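Local structure of oxidoreductase (3K1Y) at residues L14-A19 with S33-V38; A40-S43 with A48-V51; L89-P94 with G102-F107; R148-P153 with A183-E188. The protein is probably a flavin-binding oxidoreductase of the NADPH-dependent FMN reductase family, its own substrate not being established. All blocks are in the same frame, centred on the assembly; numbering follows the deposited sequence.

How the contacts relate
All four contacts pack helices on one five-stranded parallel sheet, mostly through apolar side chains and without hydrogen bonds between their segments. Contacts 1 and 3 are buried, their centres about 6 and 7 Å from that of the chain; they use neighbouring strands, which pair through Ile17 N to Val90 O at 2.6 Å, a probable hydrogen bond. Contact 2 shares helix 26-44 with contact 1 but lies about 15 Å out, where one valine packs on a leucine and on the backbone of the exposed Ala48. Contact 4, about 12 Å out, covers the opposite border of the sheet with helix 165-188, which also touches contact 2 through Ala183. An aromatic ring enters the chemistry in contact 3, while aliphatic groups dominate the others.

Contact 1 of 4, residues L14-A19 with S33-V38; sequences LAVISA and SISEAV
Leu14 reaches from strand 12-18 to helix 26-44 and meets Val38 tip to tip. Its CG lies anti to the backbone N (chi1 176°), and the chain then stays extended to CD2, which comes 3.8 Å from Val38 CB and equally close to Ser35 CB. One methyl thus sits over two residues that lie nearly one helical turn apart. Ala15 turns to the other face of the sheet, and its backbone pairs with Gly88 and Val90. This is the first strand and helix of a beta-alpha-beta unit in a flavodoxin-like fold, with sheet order 2-1-3-4-5; the axes of 14-18 and 33-38 run almost antiparallel, at 168° and 9.9 Å. Val16 marks the closest backbone approach, its CA standing 7.4 Å from Ser35 CA. From Val16 only CG2 does the touching, 3.8 Å from Ser35 CB, so the serine offers carbon to the strand. Ser35 OG swings back along its own helix (chi1 45°) to a hydrogen bond with Ala31 O, which satisfies this buried hydroxyl within the helix. Beyond Ile17, Ser18 leaves the 33-38 turns and packs on Thr27, Arg28 and Ala31 nearer the helix start.

Contact 2 of 4, residues A40-S43 with A48-V51; sequences AAVS and ALSV
Val42 lays its two methyls against the start of strand 49-55, CG2 over the branch point of Leu49 and CG1 beside the backbone of Ala48. The contact closes the second half of a beta-alpha-beta unit in the flavodoxin-like fold, where helix 26-44 ends and the chain turns back through a short loop into the strand next to 12-18. Three residues account for nearly all of the 131 Å² buried between the segments, and Val42 contributes 61 Å² of it. Its CG2 stands 4.0 Å from Leu49 CG; the two side chains stand roughly perpendicular, and one methyl meets the branch point. Leu49 reaches this position with chi1 at -133°, away from the staggered values, a detail to be read with caution at 2.50 Å resolution. Further along, Leu49 also packs on Leu14 and Val38, which joins this end of the unit to its buried middle. Val42 also packs on Ala183 of helix 165-188, the other helix on this face of the sheet. Ala48 turns its CB away from the helix and is covered through its backbone, which pairs with Arg12 on the neighbouring strand. With Val42 CG1 placed anti to the backbone N (chi1 168°), that methyl lies 4.1 Å from Ala48 N and equally far from Ala48 O.

Contact 3 of 4, residues L89-P94 with G102-F107; sequences LVVATP and GLFKMF
Phe104 carries this contact, with 86 Å² of its surface covered by strand 88-94, while Thr93 and Val91 give up 40 and 28 Å². Thr93 CB lies over one face of the ring, offset toward its rim, 4.1 Å from the centroid and 24° off the normal: a CH-pi contact. Val91 comes from a different direction, its CB at the ring edge and in its plane, 3.8 Å from Phe104 CE1. The ring thus meets alternate residues of one strand in two ways, face to Thr93 and edge to Val91, in a beta-alpha-beta unit of the flavodoxin-like fold. Helix 135-146 adds Leu140 and Leu143 to its surroundings. The Thr93 hydroxyl is turned anti to the backbone N (chi1 -177°), where OG1 gives a hydrogen bond of 2.8 Å to Pro94 O, in the carbonyl plane and on a lone pair. The same OG1 also bonds to Thr101 N, bridging the turn; in relatives such a turn commonly lies at the flavin, and probably does here. Lys105 NZ hydrogen-bonds to Phe96 O of the second subunit and forms a salt bridge with Asp109 of its own chain. The chemistry implies a double role for Thr93: OG1 has its hydrogen bonds in the turn, although it also lies against the base of the ring, and CB supplies the CH-pi contact.

Contact 4 of 4, residues R148-P153 with A183-E188; sequences RAVVVP and ASLIVE
The border of the flavodoxin-like sheet, where the last helix lies against strand 150-159, is joined here by Leu185 and two valines. Val150 and Val152 point toward helix 165-188, whereas Val151 between them faces away and packs on Arg141 and Leu144 of helix 135-146. This alternation puts one helix on either side of the outermost strand within this chain. The contact is modest, 96 Å² in all, and more than half of it belongs to Leu185, which also touches Pro120 on the neighbouring strand. Backbones stay well apart, since the closest CA pair, Val152 CA and Leu185 CA, is 8.9 Å distant, and side chains span the gap. Leu185 and Val152 run past one another in opposing senses, and a single methyl pair makes the touch. Polar bonds lie outside the meeting surface: Val152 O receives NH2 of Arg141. A third subunit packs its Pro153 on Val150 and its Ala149 on Pro153, bringing this border into the assembly. Near-eclipsed torsions in Leu185 and Val150 make their methyl positions less certain. As modelled, Leu185 CD2 stands 4.2 Å from Val150 CG2 and closer, 3.6 Å, to Val152 CG1, the methyl that chi1 of -53° sets anti to the carbonyl carbon.

Contact 1 of 4, residues L14-A19 with S33-V38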
loop_
_atom_site.group_PDB
_atom_site.type_symbol
_atom_site.label_atom_id
_atom_site.label_comp_id
_atom_site.label_asym_id
_atom_site.label_seq_id
_atom_site.Cartn_x
_atom_site.Cartn_y
_atom_site.Cartn_z
ATOM N N LEU A 14 -25.780 -13.775 -4.827
ATOM C CA LEU A 14 -24.713 -13.112 -4.082
ATOM C C LEU A 14 -23.746 -14.178 -3.584
ATOM O O LEU A 14 -24.167 -15.190 -3.020
ATOM C CB LEU A 14 -25.271 -12.337 -2.881
ATOM C CG LEU A 14 -24.219 -11.686 -1.964
ATOM C CD1 LEU A 14 -23.408 -10.666 -2.753
ATOM C CD2 LEU A 14 -24.898 -11.015 -0.763
ATOM N N ALA A 15 -22.456 -13.971 -3.812
ATOM C CA ALA A 15 -21.455 -14.923 -3.340
ATOM C C ALA A 15 -20.740 -14.255 -2.159
ATOM O O ALA A 15 -20.487 -13.051 -2.178
ATOM C CB ALA A 15 -20.471 -15.253 -4.460
ATOM N N VAL A 16 -20.436 -15.023 -1.121
ATOM C CA VAL A 16 -19.773 -14.461 0.050
ATOM C C VAL A 16 -18.608 -15.343 0.457
ATOM O O VAL A 16 -18.806 -16.506 0.801
ATOM C CB VAL A 16 -20.760 -14.348 1.252
ATOM C CG1 VAL A 16 -20.026 -13.851 2.505
ATOM C CG2 VAL A 16 -21.912 -13.413 0.895
ATOM N N ILE A 17 -17.396 -14.798 0.403
ATOM C CA ILE A 17 -16.212 -15.553 0.795
ATOM C C ILE A 17 -15.848 -15.135 2.211
ATOM O O ILE A 17 -15.747 -13.945 2.505
ATOM C CB ILE A 17 -14.990 -15.257 -0.111
ATOM C CG1 ILE A 17 -15.341 -15.456 -1.591
ATOM C CG2 ILE A 17 -13.842 -16.181 0.268
ATOM C CD1 ILE A 17 -15.808 -16.846 -1.945
ATOM N N SER A 18 -15.648 -16.110 3.088
ATOM C CA SER A 18 -15.293 -15.816 4.469
ATOM C C SER A 18 -14.101 -16.686 4.848
ATOM O O SER A 18 -14.191 -17.914 4.818
ATOM C CB SER A 18 -16.489 -16.101 5.380
ATOM O OG SER A 18 -16.269 -15.575 6.670
ATOM N N ALA A 19 -12.996 -16.045 5.222
ATOM C CA ALA A 19 -11.754 -16.755 5.553
ATOM C C ALA A 19 -11.430 -16.950 7.039
ATOM O O ALA A 19 -10.275 -17.176 7.401
ATOM C CB ALA A 19 -10.568 -16.060 4.845
ATOM N N SER A 33 -23.636 -10.354 8.462
ATOM C CA SER A 33 -24.279 -9.060 8.623
ATOM C C SER A 33 -24.306 -8.374 7.279
ATOM O O SER A 33 -25.313 -7.780 6.890
ATOM C CB SER A 33 -23.523 -8.183 9.619
ATOM O OG SER A 33 -23.802 -8.580 10.949
ATOM N N ILE A 34 -23.199 -8.473 6.552
ATOM C CA ILE A 34 -23.126 -7.830 5.254
ATOM C C ILE A 34 -24.127 -8.424 4.265
ATOM O O ILE A 34 -24.885 -7.682 3.645
ATOM C CB ILE A 34 -21.692 -7.896 4.659
ATOM C CG1 ILE A 34 -20.709 -7.189 5.595
ATOM C CG2 ILE A 34 -21.664 -7.211 3.288
ATOM C CD1 ILE A 34 -19.316 -7.015 5.031
ATOM N N SER A 35 -24.161 -9.746 4.126
ATOM C CA SER A 35 -25.093 -10.343 3.168
ATOM C C SER A 35 -26.555 -10.185 3.559
ATOM O O SER A 35 -27.425 -10.178 2.691
ATOM C CB SER A 35 -24.759 -11.817 2.914
ATOM O OG SER A 35 -24.489 -12.500 4.115
ATOM N N GLU A 36 -26.830 -10.056 4.853
ATOM C CA GLU A 36 -28.202 -9.862 5.323
ATOM C C GLU A 36 -28.652 -8.470 4.898
ATOM O O GLU A 36 -29.755 -8.285 4.395
ATOM C CB GLU A 36 -28.276 -9.986 6.846
ATOM C CG GLU A 36 -28.892 -11.293 7.326
ATOM C CD GLU A 36 -28.037 -12.016 8.366
ATOM O OE1 GLU A 36 -27.709 -11.413 9.417
ATOM O OE2 GLU A 36 -27.698 -13.199 8.127
ATOM N N ALA A 37 -27.781 -7.487 5.097
ATOM C CA ALA A 37 -28.088 -6.118 4.714
ATOM C C ALA A 37 -28.214 -6.044 3.183
ATOM O O ALA A 37 -29.063 -5.324 2.653
ATOM C CB ALA A 37 -26.995 -5.177 5.217
ATOM N N VAL A 38 -27.378 -6.796 2.471
ATOM C CA VAL A 38 -27.459 -6.788 1.017
ATOM C C VAL A 38 -28.823 -7.368 0.629
ATOM O O VAL A 38 -29.501 -6.843 -0.258
ATOM C CB VAL A 38 -26.343 -7.641 0.357
ATOM C CG1 VAL A 38 -26.428 -7.518 -1.157
ATOM C CG2 VAL A 38 -24.978 -7.188 0.826
#

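Contact 2 of 4, residues A40-S43 with A48-V51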
loop_
_atom_site.group_PDB
_atom_site.type_symbol
_atom_site.label_atom_id
_atom_site.label_comp_id
_atom_site.label_asym_id
_atom_site.label_seq_id
_atom_site.Cartn_x
_atom_site.Cartn_y
_atom_site.Cartn_z
ATOM N N ALA A 40 -31.562 -7.297 2.274
ATOM C CA ALA A 40 -32.596 -6.305 2.525
ATOM C C ALA A 40 -32.558 -5.234 1.439
ATOM O O ALA A 40 -33.600 -4.840 0.913
ATOM C CB ALA A 40 -32.404 -5.673 3.902
ATOM N N ALA A 41 -31.356 -4.770 1.110
ATOM C CA ALA A 41 -31.176 -3.731 0.097
ATOM C C ALA A 41 -31.730 -4.131 -1.277
ATOM O O ALA A 41 -32.297 -3.292 -1.991
ATOM C CB ALA A 41 -29.695 -3.360 -0.017
ATOM N N VAL A 42 -31.556 -5.397 -1.656
ATOM C CA VAL A 42 -32.075 -5.872 -2.937
ATOM C C VAL A 42 -33.595 -6.015 -2.824
ATOM O O VAL A 42 -34.332 -5.842 -3.803
ATOM C CB VAL A 42 -31.490 -7.228 -3.319
ATOM C CG1 VAL A 42 -32.265 -7.807 -4.496
ATOM C CG2 VAL A 42 -30.032 -7.071 -3.677
ATOM N N SER A 43 -34.055 -6.327 -1.618
ATOM C CA SER A 43 -35.472 -6.469 -1.369
ATOM C C SER A 43 -36.110 -5.095 -1.529
ATOM O O SER A 43 -37.172 -4.966 -2.124
ATOM C CB SER A 43 -35.702 -7.010 0.043
ATOM O OG SER A 43 -37.084 -7.117 0.327
ATOM N N ALA A 48 -35.367 -10.286 -5.312
ATOM C CA ALA A 48 -35.020 -11.321 -4.342
ATOM C C ALA A 48 -33.569 -11.720 -4.477
ATOM O O ALA A 48 -33.012 -11.694 -5.573
ATOM C CB ALA A 48 -35.919 -12.548 -4.535
ATOM N N LEU A 49 -32.970 -12.122 -3.361
ATOM C CA LEU A 49 -31.566 -12.504 -3.350
ATOM C C LEU A 49 -31.296 -13.928 -2.890
ATOM O O LEU A 49 -31.891 -14.422 -1.930
ATOM C CB LEU A 49 -30.778 -11.561 -2.442
ATOM C CG LEU A 49 -29.458 -10.964 -2.940
ATOM C CD1 LEU A 49 -28.624 -10.588 -1.716
ATOM C CD2 LEU A 49 -28.703 -11.932 -3.814
ATOM N N SER A 50 -30.378 -14.581 -3.589
ATOM C CA SER A 50 -29.947 -15.930 -3.250
ATOM C C SER A 50 -28.507 -15.695 -2.791
ATOM O O SER A 50 -27.744 -15.002 -3.469
ATOM C CB SER A 50 -29.973 -16.831 -4.489
ATOM O OG SER A 50 -29.491 -18.132 -4.192
ATOM N N VAL A 51 -28.140 -16.242 -1.639
ATOM C CA VAL A 51 -26.790 -16.048 -1.127
ATOM C C VAL A 51 -26.023 -17.355 -1.005
ATOM O O VAL A 51 -26.545 -18.375 -0.543
ATOM C CB VAL A 51 -26.797 -15.304 0.250
ATOM C CG1 VAL A 51 -27.799 -15.938 1.183
ATOM C CG2 VAL A 51 -25.413 -15.349 0.882
#

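Contact 3 of 4, residues L89-P94 with G102-F107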
loop_
_atom_site.group_PDB
_atom_site.type_symbol
_atom_site.label_atom_id
_atom_site.label_comp_id
_atom_site.label_asym_id
_atom_site.label_seq_id
_atom_site.Cartn_x
_atom_site.Cartn_y
_atom_site.Cartn_z
ATOM N N LEU A 89 -20.748 -9.886 -4.894
ATOM C CA LEU A 89 -19.805 -10.674 -4.126
ATOM C C LEU A 89 -19.380 -9.946 -2.877
ATOM O O LEU A 89 -19.273 -8.723 -2.870
ATOM C CB LEU A 89 -18.565 -10.982 -4.968
ATOM C CG LEU A 89 -17.324 -11.410 -4.181
ATOM C CD1 LEU A 89 -17.503 -12.847 -3.741
ATOM C CD2 LEU A 89 -16.068 -11.247 -5.039
ATOM N N VAL A 90 -19.133 -10.715 -1.826
ATOM C CA VAL A 90 -18.682 -10.180 -0.554
ATOM C C VAL A 90 -17.503 -11.036 -0.101
ATOM O O VAL A 90 -17.569 -12.267 -0.147
ATOM C CB VAL A 90 -19.790 -10.248 0.510
ATOM C CG1 VAL A 90 -19.233 -9.841 1.877
ATOM C CG2 VAL A 90 -20.932 -9.339 0.106
ATOM N N VAL A 91 -16.425 -10.380 0.315
ATOM C CA VAL A 91 -15.234 -11.072 0.781
ATOM C C VAL A 91 -14.868 -10.543 2.157
ATOM O O VAL A 91 -14.796 -9.331 2.371
ATOM C CB VAL A 91 -14.019 -10.882 -0.187
ATOM C CG1 VAL A 91 -14.324 -11.517 -1.532
ATOM C CG2 VAL A 91 -13.685 -9.391 -0.358
ATOM N N ALA A 92 -14.656 -11.456 3.094
ATOM C CA ALA A 92 -14.319 -11.074 4.455
ATOM C C ALA A 92 -13.098 -11.857 4.882
ATOM O O ALA A 92 -12.995 -13.054 4.619
ATOM C CB ALA A 92 -15.480 -11.370 5.391
ATOM N N THR A 93 -12.171 -11.177 5.542
ATOM C CA THR A 93 -10.963 -11.836 5.989
ATOM C C THR A 93 -10.492 -11.364 7.348
ATOM O O THR A 93 -10.615 -10.190 7.690
ATOM C CB THR A 93 -9.780 -11.601 5.005
ATOM O OG1 THR A 93 -8.627 -12.325 5.457
ATOM C CG2 THR A 93 -9.410 -10.112 4.955
ATOM N N PRO A 94 -10.003 -12.296 8.168
ATOM C CA PRO A 94 -9.501 -11.875 9.473
ATOM C C PRO A 94 -8.168 -11.217 9.094
ATOM O O PRO A 94 -7.764 -11.255 7.929
ATOM C CB PRO A 94 -9.320 -13.197 10.224
ATOM C CG PRO A 94 -9.149 -14.204 9.126
ATOM C CD PRO A 94 -10.144 -13.760 8.100
ATOM N N GLY A 102 -3.293 -15.791 4.297
ATOM C CA GLY A 102 -2.679 -16.515 3.204
ATOM C C GLY A 102 -3.739 -17.389 2.558
ATOM O O GLY A 102 -3.782 -17.519 1.333
ATOM N N LEU A 103 -4.607 -17.974 3.384
ATOM C CA LEU A 103 -5.671 -18.844 2.888
ATOM C C LEU A 103 -6.648 -18.051 2.012
ATOM O O LEU A 103 -7.127 -18.540 0.986
ATOM C CB LEU A 103 -6.417 -19.491 4.055
ATOM C CG LEU A 103 -7.605 -20.400 3.698
ATOM C CD1 LEU A 103 -7.107 -21.635 2.955
ATOM C CD2 LEU A 103 -8.352 -20.799 4.981
ATOM N N PHE A 104 -6.943 -16.829 2.435
ATOM C CA PHE A 104 -7.823 -15.956 1.687
ATOM C C PHE A 104 -7.136 -15.731 0.345
ATOM O O PHE A 104 -7.752 -15.860 -0.717
ATOM C CB PHE A 104 -7.971 -14.629 2.439
ATOM C CG PHE A 104 -8.751 -13.570 1.698
ATOM C CD1 PHE A 104 -10.133 -13.489 1.826
ATOM C CD2 PHE A 104 -8.088 -12.608 0.926
ATOM C CE1 PHE A 104 -10.853 -12.462 1.205
ATOM C CE2 PHE A 104 -8.791 -11.582 0.301
ATOM C CZ PHE A 104 -10.184 -11.505 0.444
ATOM N N LYS A 105 -5.846 -15.411 0.401
ATOM C CA LYS A 105 -5.083 -15.144 -0.814
ATOM C C LYS A 105 -5.029 -16.360 -1.728
ATOM O O LYS A 105 -5.151 -16.238 -2.952
ATOM C CB LYS A 105 -3.656 -14.699 -0.468
ATOM C CG LYS A 105 -2.802 -14.307 -1.682
ATOM C CD LYS A 105 -3.496 -13.222 -2.516
ATOM C CE LYS A 105 -2.513 -12.460 -3.402
ATOM N NZ LYS A 105 -1.744 -13.319 -4.346
HETATM N N MSE A 106 -4.850 -17.531 -1.135
HETATM C CA MSE A 106 -4.764 -18.751 -1.911
HETATM C C MSE A 106 -5.972 -18.930 -2.815
HETATM O O MSE A 106 -5.828 -19.204 -4.005
HETATM C CB MSE A 106 -4.630 -19.946 -0.981
HETATM C CG MSE A 106 -4.243 -21.227 -1.685
HETATM SE SE MSE A 106 -3.850 -22.582 -0.389
HETATM C CE MSE A 106 -2.071 -21.987 0.131
ATOM N N PHE A 107 -7.164 -18.769 -2.253
ATOM C CA PHE A 107 -8.389 -18.920 -3.028
ATOM C C PHE A 107 -8.306 -18.078 -4.298
ATOM O O PHE A 107 -8.435 -18.601 -5.409
ATOM C CB PHE A 107 -9.612 -18.498 -2.205
ATOM C CG PHE A 107 -10.921 -18.618 -2.952
ATOM C CD1 PHE A 107 -11.482 -19.868 -3.211
ATOM C CD2 PHE A 107 -11.584 -17.480 -3.410
ATOM C CE1 PHE A 107 -12.691 -19.982 -3.915
ATOM C CE2 PHE A 107 -12.786 -17.581 -4.112
ATOM C CZ PHE A 107 -13.341 -18.840 -4.364
#

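Contact 4 of 4, residues R148-P153 with A183-E188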
loop_
_atom_site.group_PDB
_atom_site.type_symbol
_atom_site.label_atom_id
_atom_site.label_comp_id
_atom_site.label_asym_id
_atom_site.label_seq_id
_atom_site.Cartn_x
_atom_site.Cartn_y
_atom_site.Cartn_z
ATOM N N ARG A 148 -10.022 -6.693 -11.893
ATOM C CA ARG A 148 -11.033 -5.881 -12.539
ATOM C C ARG A 148 -12.426 -5.966 -11.932
ATOM O O ARG A 148 -13.425 -5.728 -12.614
ATOM C CB ARG A 148 -11.073 -6.201 -14.036
ATOM C CG ARG A 148 -9.760 -5.914 -14.751
ATOM C CD ARG A 148 -9.818 -6.372 -16.191
ATOM N NE ARG A 148 -10.865 -5.680 -16.940
ATOM C CZ ARG A 148 -11.284 -6.049 -18.144
ATOM N NH1 ARG A 148 -10.743 -7.106 -18.729
ATOM N NH2 ARG A 148 -12.245 -5.371 -18.757
ATOM N N ALA A 149 -12.494 -6.307 -10.652
ATOM C CA ALA A 149 -13.776 -6.343 -9.952
ATOM C C ALA A 149 -14.112 -4.876 -9.641
ATOM O O ALA A 149 -13.209 -4.072 -9.400
ATOM C CB ALA A 149 -13.643 -7.121 -8.656
ATOM N N VAL A 150 -15.385 -4.499 -9.672
ATOM C CA VAL A 150 -15.700 -3.116 -9.338
ATOM C C VAL A 150 -16.023 -3.126 -7.849
ATOM O O VAL A 150 -17.044 -3.667 -7.422
ATOM C CB VAL A 150 -16.890 -2.521 -10.221
ATOM C CG1 VAL A 150 -17.226 -3.462 -11.366
ATOM C CG2 VAL A 150 -18.112 -2.209 -9.377
ATOM N N VAL A 151 -15.119 -2.553 -7.058
ATOM C CA VAL A 151 -15.282 -2.508 -5.603
ATOM C C VAL A 151 -16.020 -1.267 -5.115
ATOM O O VAL A 151 -15.569 -0.135 -5.340
ATOM C CB VAL A 151 -13.910 -2.570 -4.894
ATOM C CG1 VAL A 151 -14.090 -2.436 -3.388
ATOM C CG2 VAL A 151 -13.223 -3.885 -5.220
ATOM N N VAL A 152 -17.145 -1.473 -4.432
ATOM C CA VAL A 152 -17.903 -0.333 -3.941
ATOM C C VAL A 152 -17.044 0.457 -2.966
ATOM O O VAL A 152 -16.286 -0.118 -2.172
ATOM C CB VAL A 152 -19.227 -0.752 -3.272
ATOM C CG1 VAL A 152 -20.009 -1.636 -4.225
ATOM C CG2 VAL A 152 -18.979 -1.438 -1.939
ATOM N N PRO A 153 -17.134 1.793 -3.031
ATOM C CA PRO A 153 -16.390 2.733 -2.192
ATOM C C PRO A 153 -16.366 2.419 -0.702
ATOM O O PRO A 153 -15.362 2.650 -0.027
ATOM C CB PRO A 153 -17.085 4.062 -2.471
ATOM C CG PRO A 153 -17.511 3.917 -3.892
ATOM C CD PRO A 153 -18.082 2.516 -3.897
ATOM N N ALA A 183 -26.078 -3.285 -3.688
ATOM C CA ALA A 183 -27.420 -3.617 -4.167
ATOM C C ALA A 183 -27.746 -2.891 -5.465
ATOM O O ALA A 183 -28.398 -3.450 -6.346
ATOM C CB ALA A 183 -28.466 -3.292 -3.106
ATOM N N SER A 184 -27.300 -1.647 -5.589
ATOM C CA SER A 184 -27.560 -0.902 -6.806
ATOM C C SER A 184 -26.884 -1.544 -8.003
ATOM O O SER A 184 -27.511 -1.708 -9.051
ATOM C CB SER A 184 -27.097 0.549 -6.674
ATOM O OG SER A 184 -28.118 1.339 -6.102
ATOM N N LEU A 185 -25.605 -1.890 -7.866
ATOM C CA LEU A 185 -24.896 -2.528 -8.974
ATOM C C LEU A 185 -25.593 -3.848 -9.310
ATOM O O LEU A 185 -25.768 -4.193 -10.477
ATOM C CB LEU A 185 -23.424 -2.798 -8.616
ATOM C CG LEU A 185 -22.337 -1.709 -8.719
ATOM C CD1 LEU A 185 -22.901 -0.411 -9.271
ATOM C CD2 LEU A 185 -21.721 -1.491 -7.348
ATOM N N ILE A 186 -26.013 -4.570 -8.277
ATOM C CA ILE A 186 -26.677 -5.853 -8.473
ATOM C C ILE A 186 -27.956 -5.819 -9.317
ATOM O O ILE A 186 -28.111 -6.625 -10.236
ATOM C CB ILE A 186 -26.992 -6.533 -7.110
ATOM C CG1 ILE A 186 -25.675 -6.911 -6.422
ATOM C CG2 ILE A 186 -27.892 -7.764 -7.324
ATOM C CD1 ILE A 186 -25.829 -7.767 -5.207
ATOM N N VAL A 187 -28.868 -4.898 -9.019
ATOM C CA VAL A 187 -30.127 -4.836 -9.763
ATOM C C VAL A 187 -29.982 -4.085 -11.072
ATOM O O VAL A 187 -30.865 -4.125 -11.922
ATOM C CB VAL A 187 -31.254 -4.180 -8.923
ATOM C CG1 VAL A 187 -31.393 -4.917 -7.601
ATOM C CG2 VAL A 187 -30.962 -2.695 -8.696
ATOM N N GLU A 188 -28.855 -3.402 -11.224
ATOM C CA GLU A 188 -28.560 -2.643 -12.427
ATOM C C GLU A 188 -28.271 -3.612 -13.570
ATOM O O GLU A 188 -28.800 -3.467 -14.673
ATOM C CB GLU A 188 -27.340 -1.765 -12.180
ATOM C CG GLU A 188 -26.912 -0.911 -13.355
ATOM C CD GLU A 188 -25.459 -0.492 -13.240
ATOM O OE1 GLU A 188 -24.575 -1.367 -13.379
ATOM O OE2 GLU A 188 -25.203 0.706 -12.997
#